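Local coordinates for pyridoxamine 5'-phosphate oxidase-related, FMN-binding protein (Mycobacterium smegmatis, PDB 6ECI) that binds flavin-adenine dinucleotide and probably sequesters it, helping mycobacteria withstand hypoxic and oxidative stress, at residues L21-T26 with S32-I37. Sequence-based numbering, arbitrary orientation.
Sequences LGRIVT and SHIFPI. With FAD (flavin-adenine dinucleotide), chain U.
Gly22 and Ile37, Ile24 and Phe35, and Thr26 and His33 face each other as three antiparallel hydrogen-bonded pairs, each closed by two backbone bonds. Gly22 N to Ile37 O, at 2.9 Å, is almost straight (175° at the hydrogen). Phe35 N meets Ile24 O in the carbonyl plane, whereas in the return bond Ile24 N stands above the plane of the Phe35 carbonyl. Between these pairs, at Arg23-Pro36 and Val25-Ile34, the CA-H groups point at carbonyl oxygens across the gap; Pro36 has no N-H to give, but its CA lies 3.2 Å from Gly22 O.

Side chains meet on both faces. On the Ile24 side, Ile37 CD1 comes within 3.5 Å of Ile24 CG1; chi1 of 55° takes CG1 and CD1 of Ile37 toward Ile24 and leaves CG2 near flavin C4. A polar atom joins this face: Thr26 OG1 lies at the edge of the Phe35 ring, in its plane, 3.2 Å from CE1. On the other face Ile34 stretches out beside the aliphatic part of Arg23, its CD1 3.7 Å from Arg23 CB, and Val25 crosses it obliquely, with Val25 CG2 3.9 Å from Ile34 CG1.

These strands, 21-28 and 31-41, form a beta hairpin in the antiparallel sheet of the FMN-binding split-barrel fold, and strand 64-72 pairs antiparallel with 21-28 along its other edge. Helix 55-60 packs on Thr26 and Phe35, with Lys55 against His33.

The Arg23 guanidinium makes salt bridges from NE to Glu68 of its own chain and from NH1 to Asp70 of the second subunit, tying the hairpin to the dimer interface. FAD runs along strand 31-41: the Pro36 carbonyl and Ile37 lie against the flavin ring, Leu21 CD1 is near methyl C7M, and the edge of the His33 ring faces ribose O3B.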
ATOM      1  N   LEU B  21      -1.794  -4.204  -9.010  1.00 16.01           N
ATOM      2  CA  LEU B  21      -1.968  -2.985  -8.230  1.00 12.98           C
ATOM      3  C   LEU B  21      -0.977  -2.978  -7.074  1.00 15.10           C
ATOM      4  O   LEU B  21      -0.950  -3.913  -6.266  1.00 12.90           O
ATOM      5  CB  LEU B  21      -3.405  -2.871  -7.721  1.00 12.93           C
ATOM      6  CG  LEU B  21      -3.811  -1.507  -7.166  1.00 25.06           C
ATOM      7  CD1 LEU B  21      -3.766  -0.459  -8.265  1.00 24.97           C
ATOM      8  CD2 LEU B  21      -5.199  -1.580  -6.553  1.00 20.82           C
ATOM      9  N   GLY B  22      -0.165  -1.925  -7.004  1.00 18.86           N
ATOM     10  CA  GLY B  22       0.783  -1.738  -5.924  1.00 14.11           C
ATOM     11  C   GLY B  22       0.771  -0.305  -5.435  1.00 19.06           C
ATOM     12  O   GLY B  22      -0.089   0.479  -5.847  1.00 17.92           O
ATOM     13  N   ARG B  23       1.715   0.063  -4.569  1.00 18.16           N
ATOM     14  CA  ARG B  23       1.679   1.373  -3.933  1.00 16.23           C
ATOM     15  C   ARG B  23       3.081   1.949  -3.819  1.00 18.98           C
ATOM     16  O   ARG B  23       3.991   1.283  -3.315  1.00 17.39           O
ATOM     17  CB  ARG B  23       1.034   1.282  -2.548  1.00 16.88           C
ATOM     18  CG  ARG B  23      -0.440   0.916  -2.590  1.00 31.55           C
ATOM     19  CD  ARG B  23      -0.796  -0.094  -1.522  1.00 26.73           C
ATOM     20  NE  ARG B  23      -0.340  -1.443  -1.836  1.00 44.90           N
ATOM     21  CZ  ARG B  23      -1.076  -2.358  -2.459  1.00 22.90           C
ATOM     22  NH1 ARG B  23      -2.310  -2.072  -2.853  1.00 14.95           N
ATOM     23  NH2 ARG B  23      -0.575  -3.563  -2.689  1.00 24.40           N
ATOM     24  N   ILE B  24       3.246   3.184  -4.292  1.00 14.40           N
ATOM     25  CA  ILE B  24       4.465   3.954  -4.080  1.00 13.05           C
ATOM     26  C   ILE B  24       4.335   4.702  -2.760  1.00 18.01           C
ATOM     27  O   ILE B  24       3.311   5.347  -2.499  1.00 18.40           O
ATOM     28  CB  ILE B  24       4.708   4.932  -5.242  1.00 14.69           C
ATOM     29  CG1 ILE B  24       5.074   4.182  -6.521  1.00 23.46           C
ATOM     30  CG2 ILE B  24       5.802   5.928  -4.886  1.00 17.74           C
ATOM     31  CD1 ILE B  24       6.523   3.762  -6.601  1.00 17.39           C
ATOM     32  N   VAL B  25       5.362   4.615  -1.920  1.00 13.69           N
ATOM     33  CA  VAL B  25       5.395   5.316  -0.641  1.00 20.17           C
ATOM     34  C   VAL B  25       6.570   6.282  -0.669  1.00 18.45           C
ATOM     35  O   VAL B  25       7.722   5.863  -0.833  1.00 17.85           O
ATOM     36  CB  VAL B  25       5.505   4.342   0.546  1.00 25.41           C
ATOM     37  CG1 VAL B  25       5.679   5.104   1.851  1.00 15.15           C
ATOM     38  CG2 VAL B  25       4.276   3.448   0.612  1.00 23.63           C
ATOM     39  N   THR B  26       6.279   7.571  -0.518  1.00 18.02           N
ATOM     40  CA  THR B  26       7.291   8.615  -0.521  1.00 25.03           C
ATOM     41  C   THR B  26       7.340   9.288   0.843  1.00 27.24           C
ATOM     42  O   THR B  26       6.334   9.361   1.555  1.00 28.98           O
ATOM     43  CB  THR B  26       7.016   9.657  -1.611  1.00 26.77           C
ATOM     44  OG1 THR B  26       5.692  10.185  -1.451  1.00 26.74           O
ATOM     45  CG2 THR B  26       7.142   9.027  -2.989  1.00 29.28           C
ATOM     46  N   SER B  32       4.836  10.805   5.519  1.00 37.24           N
ATOM     47  CA  SER B  32       4.801   9.965   4.336  1.00 30.62           C
ATOM     48  C   SER B  32       3.559  10.252   3.506  1.00 26.04           C
ATOM     49  O   SER B  32       2.551  10.765   3.997  1.00 27.71           O
ATOM     50  CB  SER B  32       4.832   8.485   4.725  1.00 30.89           C
ATOM     51  OG  SER B  32       6.071   8.142   5.319  1.00 43.29           O
ATOM     52  N   HIS B  33       3.655   9.920   2.223  1.00 24.13           N
ATOM     53  CA  HIS B  33       2.507   9.843   1.336  1.00 23.49           C
ATOM     54  C   HIS B  33       2.546   8.496   0.630  1.00 31.23           C
ATOM     55  O   HIS B  33       3.615   7.904   0.453  1.00 35.58           O
ATOM     56  CB  HIS B  33       2.499  10.985   0.311  1.00 30.29           C
ATOM     57  CG  HIS B  33       2.037  12.295   0.870  1.00 46.14           C
ATOM     58  ND1 HIS B  33       2.874  13.148   1.558  1.00 37.56           N
ATOM     59  CD2 HIS B  33       0.823  12.897   0.845  1.00 33.18           C
ATOM     60  CE1 HIS B  33       2.197  14.219   1.932  1.00 32.86           C
ATOM     61  NE2 HIS B  33       0.950  14.091   1.513  1.00 40.25           N
ATOM     62  N   ILE B  34       1.376   8.002   0.243  1.00 21.87           N
ATOM     63  CA  ILE B  34       1.271   6.722  -0.443  1.00 25.87           C
ATOM     64  C   ILE B  34       0.438   6.906  -1.703  1.00 25.72           C
ATOM     65  O   ILE B  34      -0.579   7.610  -1.692  1.00 22.44           O
ATOM     66  CB  ILE B  34       0.684   5.627   0.476  1.00 21.67           C
ATOM     67  CG1 ILE B  34       0.586   4.293  -0.267  1.00 24.41           C
ATOM     68  CG2 ILE B  34      -0.656   6.051   1.037  1.00 22.74           C
ATOM     69  CD1 ILE B  34       0.341   3.108   0.640  1.00 39.94           C
ATOM     70  N   PHE B  35       0.886   6.289  -2.795  1.00 19.80           N
ATOM     71  CA  PHE B  35       0.258   6.436  -4.107  1.00 17.70           C
ATOM     72  C   PHE B  35       0.007   5.062  -4.712  1.00 15.63           C
ATOM     73  O   PHE B  35       0.954   4.404  -5.178  1.00 17.25           O
ATOM     74  CB  PHE B  35       1.132   7.269  -5.038  1.00 21.33           C
ATOM     75  CG  PHE B  35       1.533   8.598  -4.473  1.00 24.34           C
ATOM     76  CD1 PHE B  35       2.653   8.717  -3.664  1.00 22.52           C
ATOM     77  CD2 PHE B  35       0.799   9.737  -4.764  1.00 26.23           C
ATOM     78  CE1 PHE B  35       3.023   9.943  -3.147  1.00 24.15           C
ATOM     79  CE2 PHE B  35       1.169  10.966  -4.250  1.00 19.98           C
ATOM     80  CZ  PHE B  35       2.280  11.069  -3.441  1.00 17.36           C
ATOM     81  N   PRO B  36      -1.237   4.590  -4.725  1.00 18.75           N
ATOM     82  CA  PRO B  36      -1.542   3.355  -5.458  1.00 19.53           C
ATOM     83  C   PRO B  36      -1.262   3.540  -6.942  1.00 19.75           C
ATOM     84  O   PRO B  36      -1.631   4.554  -7.539  1.00 19.20           O
ATOM     85  CB  PRO B  36      -3.035   3.135  -5.181  1.00 11.07           C
ATOM     86  CG  PRO B  36      -3.311   3.911  -3.935  1.00 20.59           C
ATOM     87  CD  PRO B  36      -2.406   5.106  -3.996  1.00 21.96           C
ATOM     88  N   ILE B  37      -0.586   2.562  -7.536  1.00 18.08           N
ATOM     89  CA  ILE B  37      -0.212   2.634  -8.942  1.00 18.43           C
ATOM     90  C   ILE B  37      -0.469   1.291  -9.606  1.00 17.77           C
ATOM     91  O   ILE B  37      -0.276   0.232  -8.999  1.00 14.89           O
ATOM     92  CB  ILE B  37       1.265   3.044  -9.134  1.00 19.27           C
ATOM     93  CG1 ILE B  37       2.192   2.109  -8.355  1.00 20.87           C
ATOM     94  CG2 ILE B  37       1.483   4.495  -8.742  1.00 19.26           C
ATOM     95  CD1 ILE B  37       3.595   2.031  -8.926  1.00 15.89           C
TER
HETATM   96  PA  FAD U 201      -3.335  15.589  -4.317  1.00 44.23           P
HETATM   97  O1A FAD U 201      -4.393  16.530  -4.763  1.00 42.83           O
HETATM   98  O2A FAD U 201      -1.918  16.169  -4.239  1.00 41.49           O
HETATM   99  O5B FAD U 201      -3.692  14.916  -2.935  1.00 40.14           O
HETATM  100  C5B FAD U 201      -4.177  15.692  -1.820  1.00 33.12           C
HETATM  101  C4B FAD U 201      -4.592  14.732  -0.734  1.00 37.94           C
HETATM  102  O4B FAD U 201      -5.551  13.797  -1.267  1.00 33.05           O
HETATM  103  C3B FAD U 201      -3.473  13.861  -0.177  1.00 31.70           C
HETATM  104  O3B FAD U 201      -2.761  14.533   0.855  1.00 41.88           O
HETATM  105  C2B FAD U 201      -4.235  12.641   0.352  1.00 27.44           C
HETATM  106  O2B FAD U 201      -4.688  12.796   1.692  1.00 46.99           O
HETATM  107  C1B FAD U 201      -5.414  12.540  -0.625  1.00 32.71           C
HETATM  108  N9A FAD U 201      -5.226  11.517  -1.643  1.00 36.31           N
HETATM  109  C8A FAD U 201      -4.486  11.617  -2.792  1.00 29.55           C
HETATM  110  N7A FAD U 201      -4.476  10.528  -3.521  1.00 25.87           N
HETATM  111  C5A FAD U 201      -5.263   9.641  -2.791  1.00 25.29           C
HETATM  112  C6A FAD U 201      -5.647   8.309  -3.026  1.00 21.35           C
HETATM  113  N6A FAD U 201      -5.284   7.604  -4.098  1.00 28.20           N
HETATM  114  N1A FAD U 201      -6.440   7.720  -2.102  1.00 19.16           N
HETATM  115  C2A FAD U 201      -6.813   8.422  -1.031  1.00 24.27           C
HETATM  116  N3A FAD U 201      -6.509   9.679  -0.705  1.00 27.71           N
HETATM  117  C4A FAD U 201      -5.724  10.240  -1.638  1.00 26.61           C
HETATM  118  N1  FAD U 201      -1.718   7.635 -10.627  1.00 31.09           N
HETATM  119  C2  FAD U 201      -0.738   7.479 -11.563  1.00 27.99           C
HETATM  120  O2  FAD U 201      -0.029   8.426 -11.919  1.00 31.66           O
HETATM  121  N3  FAD U 201      -0.529   6.235 -12.133  1.00 21.90           N
HETATM  122  C4  FAD U 201      -1.230   5.081 -11.848  1.00 23.09           C
HETATM  123  O4  FAD U 201      -0.950   4.031 -12.423  1.00 27.04           O
HETATM  124  C4X FAD U 201      -2.270   5.258 -10.851  1.00 26.51           C
HETATM  125  N5  FAD U 201      -2.986   4.219 -10.517  1.00 25.55           N
HETATM  126  C5X FAD U 201      -3.978   4.391  -9.562  1.00 21.73           C
HETATM  127  C6  FAD U 201      -4.752   3.294  -9.193  1.00 23.88           C
HETATM  128  C7  FAD U 201      -5.758   3.414  -8.240  1.00 28.07           C
HETATM  129  C7M FAD U 201      -6.575   2.205  -7.867  1.00 27.37           C
HETATM  130  C8  FAD U 201      -5.996   4.660  -7.637  1.00 26.88           C
HETATM  131  C8M FAD U 201      -7.081   4.824  -6.606  1.00 20.38           C
HETATM  132  C9  FAD U 201      -5.226   5.760  -8.004  1.00 22.02           C
HETATM  133  C9A FAD U 201      -4.222   5.632  -8.957  1.00 25.80           C
HETATM  134  N10 FAD U 201      -3.423   6.726  -9.348  1.00 32.85           N
HETATM  135  C10 FAD U 201      -2.436   6.574 -10.294  1.00 32.03           C
HETATM  136  C1' FAD U 201      -3.625   8.052  -8.752  1.00 29.88           C
HETATM  137  C2' FAD U 201      -2.532   8.430  -7.760  1.00 33.36           C
HETATM  138  O2' FAD U 201      -2.840   7.910  -6.466  1.00 24.84           O
HETATM  139  C3' FAD U 201      -2.417   9.953  -7.696  1.00 23.89           C
HETATM  140  O3' FAD U 201      -1.102  10.363  -8.052  1.00 27.88           O
HETATM  141  C4' FAD U 201      -2.765  10.513  -6.322  1.00 22.42           C
HETATM  142  O4' FAD U 201      -4.184  10.461  -6.193  1.00 29.83           O
HETATM  143  C5' FAD U 201      -2.224  11.911  -6.093  1.00 31.85           C
HETATM  144  O5' FAD U 201      -2.733  12.789  -7.118  1.00 27.21           O
HETATM  145  P   FAD U 201      -3.004  14.316  -6.833  1.00 31.60           P
HETATM  146  O1P FAD U 201      -4.285  14.747  -7.552  1.00 39.10           O
HETATM  147  O2P FAD U 201      -1.815  15.144  -7.135  1.00 30.76           O
HETATM  148  O3P FAD U 201      -3.293  14.327  -5.273  1.00 50.37           O